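Local coordinates for D-alanyl-D-alanine carboxypeptidase (Penicillin binding protein) family protein (Francisella tularensis subsp. tularensis, PDB 6OSU) that probably removes the terminal D-alanine from cell-wall peptide precursors, as a penicillin-binding serine carboxypeptidase of the peptidase S11 family, at residues I89-N94 / A109-R114; M69-V74 / N115-M120; E34-A39 / D314-K319; T174-M179 / I301-G306. All coordinates share one frame; numbering follows the deposited sequence.

Overall arrangement
Interactions 1 and 2 belong to the helical part of the penicillin-binding fold, while interactions 3 and 4 lie against its central antiparallel sheet. Helix 113-123 runs through both of the first pair, whose centres lie 13 Å apart: L116 packs on I89, I91 and V111, with I89 CD1 3.6 Å from L116 CD1. Interactions 3 and 4 lie with centres 11 Å apart on opposite faces of strand 298-307, and A39 O is 3.0 Å from L305 N, a probable hydrogen bond. Interactions 2 and 4 approach to about 6 Å between nearest atoms. Interaction 2 comes closest to the predicted active site, the M120 side chain lying about 4 Å from that of K67.

Interaction 1 of 4, residues I89-N94 / A109-R114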
loop_
_atom_site.group_PDB
_atom_site.type_symbol
_atom_site.label_atom_id
_atom_site.label_comp_id
_atom_site.label_asym_id
_atom_site.label_seq_id
_atom_site.Cartn_x
_atom_site.Cartn_y
_atom_site.Cartn_z
ATOM N N ILE A 89 13.436 2.387 -24.606
ATOM C CA ILE A 89 14.072 3.604 -24.103
ATOM C C ILE A 89 15.571 3.516 -24.354
ATOM O O ILE A 89 16.182 2.488 -24.031
ATOM C CB ILE A 89 13.787 3.815 -22.607
ATOM C CG1 ILE A 89 12.326 4.193 -22.403
ATOM C CG2 ILE A 89 14.700 4.885 -22.029
ATOM C CD1 ILE A 89 11.612 3.238 -21.518
ATOM N N PRO A 90 16.196 4.552 -24.907
ATOM C CA PRO A 90 17.656 4.556 -25.014
ATOM C C PRO A 90 18.299 4.748 -23.650
ATOM O O PRO A 90 17.786 5.473 -22.794
ATOM C CB PRO A 90 17.940 5.741 -25.943
ATOM C CG PRO A 90 16.775 6.664 -25.719
ATOM C CD PRO A 90 15.588 5.775 -25.466
ATOM N N ILE A 91 19.430 4.085 -23.450
ATOM C CA ILE A 91 20.184 4.178 -22.207
ATOM C C ILE A 91 21.325 5.158 -22.433
ATOM O O ILE A 91 22.256 4.877 -23.197
ATOM C CB ILE A 91 20.711 2.809 -21.761
ATOM C CG1 ILE A 91 19.588 1.770 -21.781
ATOM C CG2 ILE A 91 21.343 2.910 -20.381
ATOM C CD1 ILE A 91 18.440 2.083 -20.851
ATOM N N SER A 92 21.258 6.312 -21.776
ATOM C CA SER A 92 22.349 7.270 -21.840
ATOM C C SER A 92 23.553 6.759 -21.055
ATOM O O SER A 92 23.449 5.856 -20.217
ATOM C CB SER A 92 21.908 8.625 -21.288
ATOM O OG SER A 92 21.541 8.526 -19.922
ATOM N N GLU A 93 24.716 7.352 -21.337
ATOM C CA GLU A 93 25.899 7.029 -20.548
ATOM C C GLU A 93 25.751 7.506 -19.111
ATOM O O GLU A 93 26.334 6.909 -18.200
ATOM C CB GLU A 93 27.150 7.628 -21.191
ATOM C CG GLU A 93 28.015 6.596 -21.898
ATOM C CD GLU A 93 28.759 7.164 -23.089
ATOM O OE1 GLU A 93 29.392 8.232 -22.945
ATOM O OE2 GLU A 93 28.703 6.546 -24.174
ATOM N N ASN A 94 24.974 8.569 -18.888
ATOM C CA ASN A 94 24.684 8.995 -17.524
ATOM C C ASN A 94 23.949 7.901 -16.761
ATOM O O ASN A 94 24.317 7.561 -15.633
ATOM C CB ASN A 94 23.865 10.287 -17.532
ATOM C CG ASN A 94 23.435 10.709 -16.140
ATOM O OD1 ASN A 94 24.269 11.019 -15.290
ATOM N ND2 ASN A 94 22.129 10.724 -15.898
ATOM N N ALA A 109 22.194 1.139 -25.599
ATOM C CA ALA A 109 21.211 0.097 -25.841
ATOM C C ALA A 109 19.794 0.634 -25.665
ATOM O O ALA A 109 19.562 1.653 -25.012
ATOM C CB ALA A 109 21.441 -1.084 -24.899
ATOM N N LYS A 110 18.844 -0.066 -26.273
ATOM C CA LYS A 110 17.426 0.172 -26.050
ATOM C C LYS A 110 16.880 -0.926 -25.147
ATOM O O LYS A 110 17.200 -2.105 -25.325
ATOM C CB LYS A 110 16.653 0.196 -27.371
ATOM C CG LYS A 110 17.089 1.269 -28.366
ATOM C CD LYS A 110 16.580 2.650 -27.977
ATOM C CE LYS A 110 16.478 3.572 -29.191
ATOM N NZ LYS A 110 15.348 3.197 -30.092
ATOM N N VAL A 111 16.069 -0.534 -24.167
ATOM C CA VAL A 111 15.459 -1.467 -23.228
ATOM C C VAL A 111 13.989 -1.099 -23.080
ATOM O O VAL A 111 13.640 0.085 -23.019
ATOM C CB VAL A 111 16.174 -1.452 -21.856
ATOM C CG1 VAL A 111 15.491 -2.390 -20.882
ATOM C CG2 VAL A 111 17.643 -1.832 -22.009
ATOM N N SER A 112 13.126 -2.112 -23.033
ATOM C CA SER A 112 11.699 -1.858 -22.929
ATOM C C SER A 112 11.345 -1.281 -21.558
ATOM O O SER A 112 12.083 -1.427 -20.578
ATOM C CB SER A 112 10.903 -3.141 -23.179
ATOM O OG SER A 112 10.994 -4.025 -22.079
ATOM N N VAL A 113 10.196 -0.600 -21.505
ATOM C CA VAL A 113 9.681 -0.094 -20.234
ATOM C C VAL A 113 9.489 -1.241 -19.256
ATOM O O VAL A 113 9.865 -1.150 -18.082
ATOM C CB VAL A 113 8.361 0.673 -20.444
ATOM C CG1 VAL A 113 7.790 1.120 -19.110
ATOM C CG2 VAL A 113 8.557 1.855 -21.358
ATOM N N ARG A 114 8.895 -2.340 -19.733
ATOM C CA ARG A 114 8.637 -3.478 -18.857
ATOM C C ARG A 114 9.919 -3.955 -18.184
ATOM O O ARG A 114 9.934 -4.207 -16.973
ATOM C CB ARG A 114 7.976 -4.611 -19.646
ATOM C CG ARG A 114 7.143 -5.548 -18.776
ATOM C CD ARG A 114 6.363 -6.586 -19.583
ATOM N NE ARG A 114 4.991 -6.171 -19.895
ATOM C CZ ARG A 114 3.991 -6.132 -19.013
ATOM N NH1 ARG A 114 4.200 -6.465 -17.743
ATOM N NH2 ARG A 114 2.777 -5.751 -19.397
#
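I89 and V111 exchange two backbone hydrogen bonds, the hydrogen-bonded pair of a short antiparallel ladder. I89 N reaches V111 O at 2.8 Å and almost straight (176° at the hydrogen). In return V111 N donates to I89 O at 3.0 Å. One step further out, I91 N meets A109 O at 2.9 Å in a bond bent at the hydrogen, 142°. Between them P90, without an N-H, pairs with K110 at a non-hydrogen-bonded position; there CA-H groups approach carbonyls instead, K110 CA at 3.3 Å from I89 O and P90 CA at 3.5 Å from A109 O. The lysine chain folds back at chi2 (-76°), laying K110 CD against the proline ring, 3.9 Å from P90 CB, on the exposed face. The other face is apolar. There I89 CD1 abuts V113 CG2 at 3.4 Å, while CG1 of I91 approaches V111 CG2 at 4.1 Å. L132 and Y135 of helix 126-137 cover I89, and L116 of helix 113-123 lies against both I89 and V111. S92 and S112, each at an N-cap, end the two arms where helices 93-96 and 113-123 begin. The chemistry is thus two-sided: main-chain bonds hold the two-stranded antiparallel ribbon together, a proline and a lysine chain face solvent, and branched aliphatic groups bind its inner face to the helices.

Interaction 2 of 4, residues M69-V74 / N115-M120; sequences MTSYIV and NLVTGM
Helices 66-79 and 113-123 pack antiparallel in the helical part of the penicillin-binding fold, their local axes 10.8 Å apart with directions differing by 157°. The backbones come closest at S71 and V117, whose CA atoms are 6.9 Å apart. The interface is sparse, made by T70, S71 and V74 on one helix and V117 and M120 on the other. M120 does most of the bridging. Its chain is extended through chi1 (176°) and chi2, which carries SD across to T70, 3.8 Å from CG2; the turn at chi3 (52°) then swings CE over S71, 3.6 Å from CB. T70 presents its methyl to the sulfur, while its hydroxyl is bonded elsewhere, to P164 O. The S71 hydroxyl is satisfied in this buried interface by its bond to Y186 OH; V117 CG1 lies 4.4 Å from S71 OG. T129 of helix 126-137 touches both T70 and M120, and L132 of the same helix also packs on M120. The M120 side chain lies about 4 Å from that of K67, the predicted proton acceptor, and about 6 Å from that of K278, predicted to bind substrate; this end of the contact therefore forms part of the surroundings of the probable catalytic centre. At the other end the two valines lie side by side, pointing oppositely, V74 CG1 resting 3.6 Å from V117 CG2.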
loop_
_atom_site.group_PDB
_atom_site.type_symbol
_atom_site.label_atom_id
_atom_site.label_comp_id
_atom_site.label_asym_id
_atom_site.label_seq_id
_atom_site.Cartn_x
_atom_site.Cartn_y
_atom_site.Cartn_z
ATOM N N MET A 69 7.612 6.544 -6.177
ATOM C CA MET A 69 7.043 7.684 -6.888
ATOM C C MET A 69 7.464 7.680 -8.349
ATOM O O MET A 69 6.648 7.955 -9.238
ATOM C CB MET A 69 7.457 8.994 -6.220
ATOM C CG MET A 69 7.027 10.222 -7.007
ATOM S SD MET A 69 5.236 10.301 -7.207
ATOM C CE MET A 69 4.750 10.994 -5.628
ATOM N N THR A 70 8.734 7.370 -8.620
ATOM C CA THR A 70 9.181 7.281 -10.006
ATOM C C THR A 70 8.390 6.217 -10.754
ATOM O O THR A 70 7.895 6.456 -11.861
ATOM C CB THR A 70 10.681 6.985 -10.062
ATOM O OG1 THR A 70 11.398 8.021 -9.376
ATOM C CG2 THR A 70 11.161 6.928 -11.505
ATOM N N SER A 71 8.236 5.041 -10.145
ATOM C CA SER A 71 7.418 3.996 -10.750
ATOM C C SER A 71 5.959 4.423 -10.852
ATOM O O SER A 71 5.265 4.064 -11.810
ATOM C CB SER A 71 7.542 2.708 -9.939
ATOM O OG SER A 71 6.715 1.695 -10.482
ATOM N N TYR A 72 5.473 5.180 -9.864
ATOM C CA TYR A 72 4.105 5.691 -9.909
ATOM C C TYR A 72 3.878 6.536 -11.159
ATOM O O TYR A 72 2.872 6.378 -11.859
ATOM C CB TYR A 72 3.823 6.508 -8.645
ATOM C CG TYR A 72 2.406 7.015 -8.501
ATOM C CD1 TYR A 72 1.479 6.324 -7.730
ATOM C CD2 TYR A 72 1.998 8.195 -9.118
ATOM C CE1 TYR A 72 0.185 6.784 -7.586
ATOM C CE2 TYR A 72 0.707 8.664 -8.980
ATOM C CZ TYR A 72 -0.195 7.956 -8.214
ATOM O OH TYR A 72 -1.481 8.420 -8.077
ATOM N N ILE A 73 4.806 7.445 -11.451
ATOM C CA ILE A 73 4.654 8.315 -12.611
ATOM C C ILE A 73 4.763 7.517 -13.908
ATOM O O ILE A 73 4.074 7.812 -14.893
ATOM C CB ILE A 73 5.687 9.452 -12.537
ATOM C CG1 ILE A 73 5.312 10.419 -11.413
ATOM C CG2 ILE A 73 5.807 10.160 -13.869
ATOM C CD1 ILE A 73 6.372 11.442 -11.099
ATOM N N VAL A 74 5.615 6.489 -13.926
ATOM C CA VAL A 74 5.747 5.645 -15.112
ATOM C C VAL A 74 4.428 4.948 -15.420
ATOM O O VAL A 74 3.983 4.902 -16.573
ATOM C CB VAL A 74 6.889 4.626 -14.927
ATOM C CG1 VAL A 74 6.912 3.632 -16.094
ATOM C CG2 VAL A 74 8.229 5.339 -14.797
ATOM N N ASN A 115 11.015 -4.051 -18.944
ATOM C CA ASN A 115 12.283 -4.469 -18.352
ATOM C C ASN A 115 12.825 -3.419 -17.387
ATOM O O ASN A 115 13.293 -3.759 -16.293
ATOM C CB ASN A 115 13.306 -4.769 -19.444
ATOM C CG ASN A 115 13.020 -6.070 -20.165
ATOM O OD1 ASN A 115 12.442 -6.995 -19.595
ATOM N ND2 ASN A 115 13.436 -6.154 -21.425
ATOM N N LEU A 116 12.777 -2.138 -17.773
ATOM C CA LEU A 116 13.299 -1.080 -16.910
ATOM C C LEU A 116 12.492 -0.963 -15.623
ATOM O O LEU A 116 13.063 -0.766 -14.544
ATOM C CB LEU A 116 13.308 0.258 -17.650
ATOM C CG LEU A 116 14.348 0.446 -18.753
ATOM C CD1 LEU A 116 14.182 1.808 -19.406
ATOM C CD2 LEU A 116 15.752 0.286 -18.195
ATOM N N VAL A 117 11.165 -1.072 -15.716
ATOM C CA VAL A 117 10.337 -0.995 -14.517
ATOM C C VAL A 117 10.596 -2.194 -13.617
ATOM O O VAL A 117 10.635 -2.067 -12.386
ATOM C CB VAL A 117 8.850 -0.878 -14.899
ATOM C CG1 VAL A 117 7.966 -1.009 -13.671
ATOM C CG2 VAL A 117 8.592 0.445 -15.591
ATOM N N THR A 118 10.781 -3.376 -14.210
ATOM C CA THR A 118 11.124 -4.552 -13.419
ATOM C C THR A 118 12.454 -4.354 -12.702
ATOM O O THR A 118 12.587 -4.677 -11.515
ATOM C CB THR A 118 11.169 -5.796 -14.310
ATOM O OG1 THR A 118 9.960 -5.881 -15.074
ATOM C CG2 THR A 118 11.301 -7.053 -13.463
ATOM N N GLY A 119 13.452 -3.813 -13.405
ATOM C CA GLY A 119 14.719 -3.523 -12.758
ATOM C C GLY A 119 14.568 -2.536 -11.617
ATOM O O GLY A 119 15.163 -2.707 -10.551
ATOM N N MET A 120 13.749 -1.503 -11.818
ATOM C CA MET A 120 13.564 -0.483 -10.790
ATOM C C MET A 120 12.854 -1.050 -9.564
ATOM O O MET A 120 13.287 -0.826 -8.428
ATOM C CB MET A 120 12.786 0.697 -11.372
ATOM C CG MET A 120 12.428 1.789 -10.380
ATOM S SD MET A 120 11.611 3.159 -11.225
ATOM C CE MET A 120 10.323 2.291 -12.118
#

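Interaction 3 of 4, residues E34-A39 / D314-K319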
loop_
_atom_site.group_PDB
_atom_site.type_symbol
_atom_site.label_atom_id
_atom_site.label_comp_id
_atom_site.label_asym_id
_atom_site.label_seq_id
_atom_site.Cartn_x
_atom_site.Cartn_y
_atom_site.Cartn_z
ATOM N N GLU A 34 4.322 -2.422 19.992
ATOM C CA GLU A 34 5.586 -1.758 20.293
ATOM C C GLU A 34 6.686 -2.332 19.415
ATOM O O GLU A 34 6.966 -3.534 19.471
ATOM C CB GLU A 34 5.961 -1.909 21.769
ATOM C CG GLU A 34 5.399 -0.834 22.684
ATOM C CD GLU A 34 6.180 -0.718 23.984
ATOM O OE1 GLU A 34 7.402 -0.984 23.973
ATOM O OE2 GLU A 34 5.573 -0.364 25.018
ATOM N N LEU A 35 7.302 -1.475 18.610
ATOM C CA LEU A 35 8.516 -1.779 17.871
ATOM C C LEU A 35 9.562 -0.730 18.223
ATOM O O LEU A 35 9.250 0.319 18.792
ATOM C CB LEU A 35 8.263 -1.793 16.358
ATOM C CG LEU A 35 6.943 -2.372 15.842
ATOM C CD1 LEU A 35 6.836 -2.167 14.339
ATOM C CD2 LEU A 35 6.811 -3.842 16.195
ATOM N N ASP A 36 10.817 -1.013 17.888
ATOM C CA ASP A 36 11.876 -0.029 18.071
ATOM C C ASP A 36 12.183 0.735 16.789
ATOM O O ASP A 36 13.189 1.450 16.731
ATOM C CB ASP A 36 13.142 -0.689 18.637
ATOM C CG ASP A 36 13.680 -1.808 17.762
ATOM O OD1 ASP A 36 13.500 -1.764 16.527
ATOM O OD2 ASP A 36 14.294 -2.738 18.326
ATOM N N ALA A 37 11.351 0.589 15.763
ATOM C CA ALA A 37 11.468 1.441 14.592
ATOM C C ALA A 37 11.115 2.876 14.976
ATOM O O ALA A 37 10.141 3.104 15.699
ATOM C CB ALA A 37 10.553 0.960 13.469
ATOM N N PRO A 38 11.900 3.859 14.534
ATOM C CA PRO A 38 11.564 5.258 14.839
ATOM C C PRO A 38 10.230 5.719 14.265
ATOM O O PRO A 38 9.681 6.714 14.755
ATOM C CB PRO A 38 12.735 6.043 14.233
ATOM C CG PRO A 38 13.410 5.091 13.288
ATOM C CD PRO A 38 13.196 3.727 13.853
ATOM N N ALA A 39 9.688 5.039 13.254
ATOM C CA ALA A 39 8.416 5.444 12.671
ATOM C C ALA A 39 7.791 4.268 11.935
ATOM O O ALA A 39 8.495 3.445 11.345
ATOM C CB ALA A 39 8.591 6.627 11.713
ATOM N N ASP A 314 12.305 -6.566 8.347
ATOM C CA ASP A 314 11.379 -7.618 7.948
ATOM C C ASP A 314 10.601 -8.161 9.138
ATOM O O ASP A 314 9.406 -8.456 9.020
ATOM C CB ASP A 314 12.143 -8.740 7.248
ATOM C CG ASP A 314 12.828 -8.270 5.980
ATOM O OD1 ASP A 314 12.292 -7.345 5.329
ATOM O OD2 ASP A 314 13.898 -8.818 5.635
ATOM N N SER A 315 11.258 -8.291 10.292
ATOM C CA SER A 315 10.581 -8.782 11.488
ATOM C C SER A 315 9.465 -7.837 11.916
ATOM O O SER A 315 8.334 -8.267 12.171
ATOM C CB SER A 315 11.597 -8.971 12.617
ATOM O OG SER A 315 10.957 -9.194 13.861
ATOM N N GLU A 316 9.760 -6.537 11.983
ATOM C CA GLU A 316 8.790 -5.588 12.517
ATOM C C GLU A 316 7.658 -5.317 11.533
ATOM O O GLU A 316 6.522 -5.066 11.954
ATOM C CB GLU A 316 9.501 -4.296 12.913
ATOM C CG GLU A 316 10.528 -4.500 14.021
ATOM C CD GLU A 316 11.329 -3.251 14.325
ATOM O OE1 GLU A 316 10.750 -2.147 14.288
ATOM O OE2 GLU A 316 12.544 -3.374 14.591
ATOM N N SER A 317 7.936 -5.371 10.227
ATOM C CA SER A 317 6.862 -5.226 9.249
ATOM C C SER A 317 5.905 -6.410 9.305
ATOM O O SER A 317 4.684 -6.230 9.230
ATOM C CB SER A 317 7.436 -5.073 7.842
ATOM O OG SER A 317 8.115 -3.840 7.699
ATOM N N ALA A 318 6.439 -7.628 9.427
ATOM C CA ALA A 318 5.575 -8.800 9.501
ATOM C C ALA A 318 4.700 -8.756 10.746
ATOM O O ALA A 318 3.534 -9.164 10.710
ATOM C CB ALA A 318 6.412 -10.078 9.480
ATOM N N LYS A 319 5.245 -8.254 11.858
ATOM C CA LYS A 319 4.451 -8.118 13.073
ATOM C C LYS A 319 3.263 -7.185 12.856
ATOM O O LYS A 319 2.148 -7.476 13.303
ATOM C CB LYS A 319 5.329 -7.617 14.221
ATOM C CG LYS A 319 4.544 -7.153 15.437
ATOM C CD LYS A 319 4.870 -7.976 16.674
ATOM C CE LYS A 319 5.954 -7.316 17.511
ATOM N NZ LYS A 319 6.361 -8.172 18.659
#
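E316 reaches from helix 310-327 to the side chains of L35 and D36 and to the backbone N and CB of A37, in the loop that leads into strand 39-44 of the central antiparallel sheet of this penicillin-binding fold. Its carboxylate divides its two oxygens between neighbours. OE1 lies 3.2 Å from A37 N, a weak hydrogen bond bent to 121° at the hydrogen, and it also sits against A37 CB and, at 3.3 Å, L35 CB. OE2 stands 2.7 Å from D36 OD1, the two carboxylate planes turned 70° apart. So short an approach of two acids would be consistent with a shared proton. The other oxygen of D36 forms a salt bridge with K312, one turn earlier on the same helix, which probably eases the like-charge approach. D36 brings its carboxylate to this place by turning CG into the position flanked by both its own N and C (chi1 58°), and E316 meets it at the end of a chain extended beyond CG. L35 lies alongside this arm, running the opposite way: CD1 packs on E316 CB at 3.7 Å. Around them, T307 of strand 298-307 touches both A37 and E316, and V304 lies under A37 on the sheet. I33 packs on K319, whose chain bends at chi2 and chi3 along the leucine, bringing CE 3.8 Å from L35 CD2.

Interaction 4 of 4, residues T174-M179 / I301-G306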
loop_
_atom_site.group_PDB
_atom_site.type_symbol
_atom_site.label_atom_id
_atom_site.label_comp_id
_atom_site.label_asym_id
_atom_site.label_seq_id
_atom_site.Cartn_x
_atom_site.Cartn_y
_atom_site.Cartn_z
ATOM N N THR A 174 10.438 12.240 3.550
ATOM C CA THR A 174 9.056 11.801 3.453
ATOM C C THR A 174 8.626 11.351 4.842
ATOM O O THR A 174 9.376 11.485 5.813
ATOM C CB THR A 174 8.879 10.678 2.427
ATOM O OG1 THR A 174 7.488 10.356 2.320
ATOM C CG2 THR A 174 9.644 9.431 2.856
ATOM N N THR A 175 7.405 10.827 4.940
ATOM C CA THR A 175 6.889 10.304 6.197
ATOM C C THR A 175 6.246 8.949 5.942
ATOM O O THR A 175 5.910 8.601 4.807
ATOM C CB THR A 175 5.864 11.250 6.855
ATOM O OG1 THR A 175 4.639 11.236 6.109
ATOM C CG2 THR A 175 6.401 12.672 6.924
ATOM N N ALA A 176 6.082 8.180 7.019
ATOM C CA ALA A 176 5.422 6.885 6.894
ATOM C C ALA A 176 3.983 7.052 6.429
ATOM O O ALA A 176 3.486 6.254 5.628
ATOM C CB ALA A 176 5.481 6.131 8.226
ATOM N N HIS A 177 3.304 8.096 6.908
ATOM C CA HIS A 177 1.939 8.363 6.464
ATOM C C HIS A 177 1.909 8.726 4.984
ATOM O O HIS A 177 1.068 8.227 4.227
ATOM C CB HIS A 177 1.327 9.481 7.310
ATOM C CG HIS A 177 -0.119 9.739 7.023
ATOM N ND1 HIS A 177 -0.776 10.864 7.477
ATOM C CD2 HIS A 177 -1.039 9.018 6.339
ATOM C CE1 HIS A 177 -2.035 10.827 7.079
ATOM N NE2 HIS A 177 -2.220 9.718 6.386
ATOM N N ASP A 178 2.826 9.596 4.552
ATOM C CA ASP A 178 2.859 9.992 3.148
ATOM C C ASP A 178 3.154 8.803 2.244
ATOM O O ASP A 178 2.586 8.688 1.151
ATOM C CB ASP A 178 3.897 11.091 2.934
ATOM C CG ASP A 178 3.345 12.480 3.207
ATOM O OD1 ASP A 178 2.237 12.586 3.780
ATOM O OD2 ASP A 178 4.017 13.465 2.834
ATOM N N MET A 179 4.039 7.902 2.683
ATOM C CA MET A 179 4.370 6.743 1.863
ATOM C C MET A 179 3.219 5.748 1.803
ATOM O O MET A 179 3.038 5.074 0.782
ATOM C CB MET A 179 5.640 6.076 2.387
ATOM C CG MET A 179 6.912 6.731 1.872
ATOM S SD MET A 179 7.097 6.470 0.098
ATOM C CE MET A 179 8.217 7.803 -0.339
ATOM N N ILE A 301 -1.614 -2.044 4.241
ATOM C CA ILE A 301 -0.376 -1.411 3.808
ATOM C C ILE A 301 0.402 -1.004 5.050
ATOM O O ILE A 301 -0.146 -0.357 5.950
ATOM C CB ILE A 301 -0.660 -0.202 2.901
ATOM C CG1 ILE A 301 -1.283 -0.676 1.585
ATOM C CG2 ILE A 301 0.611 0.602 2.656
ATOM C CD1 ILE A 301 -1.971 0.425 0.804
ATOM N N SER A 302 1.668 -1.399 5.109
ATOM C CA SER A 302 2.541 -1.068 6.223
ATOM C C SER A 302 3.790 -0.381 5.700
ATOM O O SER A 302 4.353 -0.788 4.679
ATOM C CB SER A 302 2.937 -2.311 7.021
ATOM O OG SER A 302 2.003 -2.576 8.050
ATOM N N VAL A 303 4.204 0.667 6.403
ATOM C CA VAL A 303 5.468 1.348 6.162
ATOM C C VAL A 303 6.253 1.338 7.464
ATOM O O VAL A 303 5.722 1.719 8.512
ATOM C CB VAL A 303 5.259 2.788 5.665
ATOM C CG1 VAL A 303 6.598 3.452 5.422
ATOM C CG2 VAL A 303 4.414 2.797 4.401
ATOM N N VAL A 304 7.501 0.882 7.401
ATOM C CA VAL A 304 8.415 0.903 8.535
ATOM C C VAL A 304 9.662 1.661 8.106
ATOM O O VAL A 304 10.220 1.386 7.038
ATOM C CB VAL A 304 8.769 -0.517 9.016
ATOM C CG1 VAL A 304 9.873 -0.466 10.040
ATOM C CG2 VAL A 304 7.550 -1.201 9.609
ATOM N N LEU A 305 10.093 2.613 8.929
ATOM C CA LEU A 305 11.207 3.487 8.595
ATOM C C LEU A 305 12.243 3.471 9.707
ATOM O O LEU A 305 11.900 3.533 10.892
ATOM C CB LEU A 305 10.729 4.929 8.363
ATOM C CG LEU A 305 9.594 5.148 7.357
ATOM C CD1 LEU A 305 9.120 6.592 7.402
ATOM C CD2 LEU A 305 10.016 4.760 5.942
ATOM N N GLY A 306 13.511 3.377 9.316
ATOM C CA GLY A 306 14.601 3.632 10.237
ATOM C C GLY A 306 15.029 2.490 11.127
ATOM O O GLY A 306 15.686 2.737 12.143
#
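Apolar contacts carry the meeting of A176 with V303 and L305. A176 CB lies 3.8 Å from L305 CD1 and 4.0 Å from V303 CG1, so the small alanine at the first turn of helix 176-189 sits against two alternate residues of the strand, on the face turned to the helix. V303 straddles the turn: with CG1 anti to the backbone N (chi1 -180°), both methyls lie over it, CG1 nearer A176 CA and CB, CG2 between A176 O and M179 CB (4.0 Å from the latter). Only the base of the M179 side chain takes part, for its chain bends at chi2 (-68°) and leads away from the strand.

Contacts with the backbone of the helix start form a second group. L305 CD1 pushes close to A176 N at 3.4 Å, and V303 CG2 lies 3.8 Å from A176 O, so a methyl group lies against each polar end of this residue.

The helix start is held by its own hydrogen bonds. T175 is the N-cap: its OG1 accepts from D178 N at 2.9 Å and 161° at the hydrogen, while its O receives M179 N at 2.9 Å. D178 OD2 also bonds to N158 N and T159 OG1. This fixes the first turn that A176 presents to the sheet.

V41 of strand 39-44 packs on both A176 and V303, and V290 of strand 288-295 supports V303 from the next strand. Helix 176-189 thus covers one face of the central sheet, and V304, pointing the other way, meets S317 and L320 of helix 310-327.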